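Local coordinates for protein Niban 2 (Homo sapiens, PDB 7CTP), which may help suppress apoptosis and may promote melanoma cell invasion in vitro, and is a myristoylated, PH-domain-containing protein of the Niban family, at residues A55-R60 against E473-K478. Sequence-based numbering, arbitrary orientation.
Sequences AQLLWR and ERVLKK
The aliphatic chain of Lys478 runs over one face of the flat peptide group joining Gln56 to Leu57, its CD 3.6 Å from Gln56 O. The N-H of this peptide goes to Asp482, whose carboxylate takes Leu57 N on OD2 and Gln56 N on OD1, so two successive backbone donors are held by a single side chain one helical turn beyond Lys478. The motif is a loop docked on a helix: the irregular chain between helix 10-48 and the first strand of the PH-domain sheet, 70-77, lies against helix 464-511 of the helical part of the protein. Lys478 stays extended through chi2 and chi3 and turns only at its end (chi4 -68°). Its NZ remains 4.1 Å from Gln56 O, too far for a hydrogen bond, so the lysine contributes mainly its methylenes. The root of that chain also meets the loop, with Lys478 CB 3.9 Å from Gln56 CB.

Leu57 makes the apolar half. With CG beside its own backbone N (chi1 -69°), it directs CD2 to the helix, although its CB does not point there. Val475 and Lys478, three residues apart, share the helix face that receives this methyl. Val475 also packs on Phe364 of helix 342-378, while Leu57 touches Thr446 of helix 422-455. Farther along the loop, Leu58 N bonds Thr446 OG1 and Arg60 forms a salt bridge with Asp441. Leu57 CD2 sits 3.7 Å from Lys478 CB and 4.0 Å from Val475 CG1, where the leucine and valine side chains cross nearly at right angles.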
ATOM      1  N   ALA A  55      -5.366   8.665  19.698  1.00 40.85           N
ATOM      2  CA  ALA A  55      -6.696   8.513  19.135  1.00 42.31           C
ATOM      3  C   ALA A  55      -7.732   8.408  20.250  1.00 38.47           C
ATOM      4  O   ALA A  55      -7.413   8.138  21.412  1.00 36.05           O
ATOM      5  CB  ALA A  55      -6.763   7.280  18.237  1.00 36.73           C
ATOM      6  N   GLN A  56      -8.993   8.638  19.880  1.00 32.50           N
ATOM      7  CA  GLN A  56     -10.093   8.467  20.820  1.00 33.31           C
ATOM      8  C   GLN A  56     -10.535   7.015  20.889  1.00 37.86           C
ATOM      9  O   GLN A  56     -10.846   6.507  21.973  1.00 33.20           O
ATOM     10  CB  GLN A  56     -11.262   9.365  20.429  1.00 35.65           C
ATOM     11  CG  GLN A  56     -10.895  10.822  20.322  1.00 41.61           C
ATOM     12  CD  GLN A  56     -11.338  11.622  21.515  1.00 53.03           C
ATOM     13  OE1 GLN A  56     -11.392  11.111  22.630  1.00 63.80           O
ATOM     14  NE2 GLN A  56     -11.668  12.892  21.289  1.00 46.23           N
ATOM     15  N   LEU A  57     -10.570   6.334  19.745  1.00 29.67           N
ATOM     16  CA  LEU A  57     -10.861   4.910  19.751  1.00 30.23           C
ATOM     17  C   LEU A  57      -9.659   4.139  20.277  1.00 31.41           C
ATOM     18  O   LEU A  57      -8.513   4.598  20.199  1.00 34.30           O
ATOM     19  CB  LEU A  57     -11.225   4.419  18.343  1.00 28.81           C
ATOM     20  CG  LEU A  57     -12.561   4.888  17.757  1.00 37.28           C
ATOM     21  CD1 LEU A  57     -12.691   4.500  16.284  1.00 30.59           C
ATOM     22  CD2 LEU A  57     -13.710   4.296  18.551  1.00 28.91           C
ATOM     23  N   LEU A  58      -9.931   2.971  20.840  1.00 32.45           N
ATOM     24  CA  LEU A  58      -8.868   2.062  21.226  1.00 40.07           C
ATOM     25  C   LEU A  58      -8.427   1.257  20.012  1.00 44.36           C
ATOM     26  O   LEU A  58      -9.187   1.076  19.057  1.00 31.21           O
ATOM     27  CB  LEU A  58      -9.337   1.123  22.333  1.00 32.42           C
ATOM     28  CG  LEU A  58      -9.896   1.819  23.570  1.00 39.96           C
ATOM     29  CD1 LEU A  58     -10.293   0.788  24.599  1.00 40.09           C
ATOM     30  CD2 LEU A  58      -8.874   2.795  24.137  1.00 42.02           C
ATOM     31  N   TRP A  59      -7.185   0.786  20.050  1.00 34.96           N
ATOM     32  CA  TRP A  59      -6.618  -0.040  18.993  1.00 35.15           C
ATOM     33  C   TRP A  59      -6.340  -1.434  19.545  1.00 42.55           C
ATOM     34  O   TRP A  59      -5.783  -1.576  20.638  1.00 35.99           O
ATOM     35  CB  TRP A  59      -5.329   0.578  18.432  1.00 38.12           C
ATOM     36  CG  TRP A  59      -5.470   1.994  17.893  1.00 51.59           C
ATOM     37  CD1 TRP A  59      -6.629   2.700  17.712  1.00 52.36           C
ATOM     38  CD2 TRP A  59      -4.405   2.859  17.459  1.00 68.89           C
ATOM     39  NE1 TRP A  59      -6.351   3.948  17.197  1.00 57.24           N
ATOM     40  CE2 TRP A  59      -4.995   4.070  17.032  1.00 66.92           C
ATOM     41  CE3 TRP A  59      -3.012   2.727  17.392  1.00 70.43           C
ATOM     42  CZ2 TRP A  59      -4.240   5.141  16.546  1.00 57.91           C
ATOM     43  CZ3 TRP A  59      -2.265   3.795  16.909  1.00 67.68           C
ATOM     44  CH2 TRP A  59      -2.881   4.985  16.492  1.00 65.53           C
ATOM     45  N   ARG A  60      -6.749  -2.451  18.792  1.00 31.63           N
ATOM     46  CA  ARG A  60      -6.529  -3.839  19.171  1.00 36.82           C
ATOM     47  C   ARG A  60      -5.036  -4.111  19.321  1.00 36.41           C
ATOM     48  O   ARG A  60      -4.233  -3.700  18.482  1.00 36.75           O
ATOM     49  CB  ARG A  60      -7.157  -4.734  18.103  1.00 44.19           C
ATOM     50  CG  ARG A  60      -7.128  -6.204  18.354  1.00 39.58           C
ATOM     51  CD  ARG A  60      -7.604  -6.933  17.099  1.00 37.69           C
ATOM     52  NE  ARG A  60      -8.945  -6.499  16.701  1.00 34.15           N
ATOM     53  CZ  ARG A  60     -10.059  -6.838  17.341  1.00 37.48           C
ATOM     54  NH1 ARG A  60     -10.003  -7.637  18.401  1.00 29.05           N
ATOM     55  NH2 ARG A  60     -11.238  -6.389  16.918  1.00 35.89           N
ATOM     56  N   GLU A 473     -23.429   4.663  21.594  1.00 31.25           N
ATOM     57  CA  GLU A 473     -23.412   6.107  21.388  1.00 32.44           C
ATOM     58  C   GLU A 473     -22.059   6.706  21.770  1.00 34.16           C
ATOM     59  O   GLU A 473     -21.594   7.659  21.133  1.00 38.35           O
ATOM     60  CB  GLU A 473     -24.548   6.760  22.178  1.00 44.93           C
ATOM     61  CG  GLU A 473     -25.059   8.079  21.604  1.00 50.65           C
ATOM     62  CD  GLU A 473     -25.576   7.962  20.173  1.00 56.14           C
ATOM     63  OE1 GLU A 473     -26.266   6.969  19.849  1.00 57.49           O
ATOM     64  OE2 GLU A 473     -25.285   8.878  19.369  1.00 66.58           O
ATOM     65  N   ARG A 474     -21.405   6.148  22.796  1.00 33.49           N
ATOM     66  CA  ARG A 474     -20.071   6.617  23.170  1.00 31.47           C
ATOM     67  C   ARG A 474     -19.044   6.285  22.095  1.00 32.08           C
ATOM     68  O   ARG A 474     -18.150   7.094  21.812  1.00 33.29           O
ATOM     69  CB  ARG A 474     -19.635   6.001  24.497  1.00 34.62           C
ATOM     70  CG  ARG A 474     -20.138   6.722  25.728  1.00 46.09           C
ATOM     71  CD  ARG A 474     -19.758   5.965  26.990  1.00 54.49           C
ATOM     72  NE  ARG A 474     -18.323   6.009  27.264  1.00 47.78           N
ATOM     73  CZ  ARG A 474     -17.658   5.054  27.909  1.00 46.08           C
ATOM     74  NH1 ARG A 474     -18.299   3.978  28.348  1.00 46.68           N
ATOM     75  NH2 ARG A 474     -16.351   5.174  28.118  1.00 43.30           N
ATOM     76  N   VAL A 475     -19.130   5.085  21.522  1.00 33.67           N
ATOM     77  CA  VAL A 475     -18.167   4.682  20.502  1.00 35.61           C
ATOM     78  C   VAL A 475     -18.376   5.490  19.227  1.00 30.87           C
ATOM     79  O   VAL A 475     -17.415   5.860  18.542  1.00 30.23           O
ATOM     80  CB  VAL A 475     -18.260   3.162  20.260  1.00 30.76           C
ATOM     81  CG1 VAL A 475     -17.343   2.725  19.114  1.00 28.15           C
ATOM     82  CG2 VAL A 475     -17.902   2.416  21.535  1.00 33.87           C
ATOM     83  N   LEU A 476     -19.632   5.800  18.901  1.00 27.36           N
ATOM     84  CA  LEU A 476     -19.912   6.614  17.724  1.00 29.39           C
ATOM     85  C   LEU A 476     -19.293   8.006  17.836  1.00 32.15           C
ATOM     86  O   LEU A 476     -18.802   8.555  16.840  1.00 32.32           O
ATOM     87  CB  LEU A 476     -21.422   6.712  17.500  1.00 32.03           C
ATOM     88  CG  LEU A 476     -22.141   5.446  17.029  1.00 29.03           C
ATOM     89  CD1 LEU A 476     -23.658   5.664  17.053  1.00 31.78           C
ATOM     90  CD2 LEU A 476     -21.671   5.006  15.632  1.00 33.17           C
ATOM     91  N   LYS A 477     -19.306   8.606  19.033  1.00 30.77           N
ATOM     92  CA  LYS A 477     -18.683   9.924  19.172  1.00 31.65           C
ATOM     93  C   LYS A 477     -17.167   9.829  19.045  1.00 26.72           C
ATOM     94  O   LYS A 477     -16.539  10.687  18.410  1.00 29.85           O
ATOM     95  CB  LYS A 477     -19.084  10.591  20.496  1.00 35.53           C
ATOM     96  CG  LYS A 477     -20.591  10.762  20.635  1.00 49.65           C
ATOM     97  CD  LYS A 477     -21.044  12.006  21.389  1.00 63.75           C
ATOM     98  CE  LYS A 477     -22.578  12.053  21.484  1.00 64.35           C
ATOM     99  NZ  LYS A 477     -23.157  11.060  22.448  1.00 54.39           N
ATOM    100  N   LYS A 478     -16.562   8.779  19.611  1.00 27.59           N
ATOM    101  CA  LYS A 478     -15.132   8.566  19.397  1.00 28.61           C
ATOM    102  C   LYS A 478     -14.842   8.310  17.923  1.00 30.05           C
ATOM    103  O   LYS A 478     -13.848   8.813  17.382  1.00 26.09           O
ATOM    104  CB  LYS A 478     -14.624   7.403  20.252  1.00 28.14           C
ATOM    105  CG  LYS A 478     -14.787   7.611  21.766  1.00 32.10           C
ATOM    106  CD  LYS A 478     -14.421   6.347  22.533  1.00 35.24           C
ATOM    107  CE  LYS A 478     -14.712   6.491  24.028  1.00 41.82           C
ATOM    108  NZ  LYS A 478     -13.814   7.482  24.682  1.00 43.77           N
TER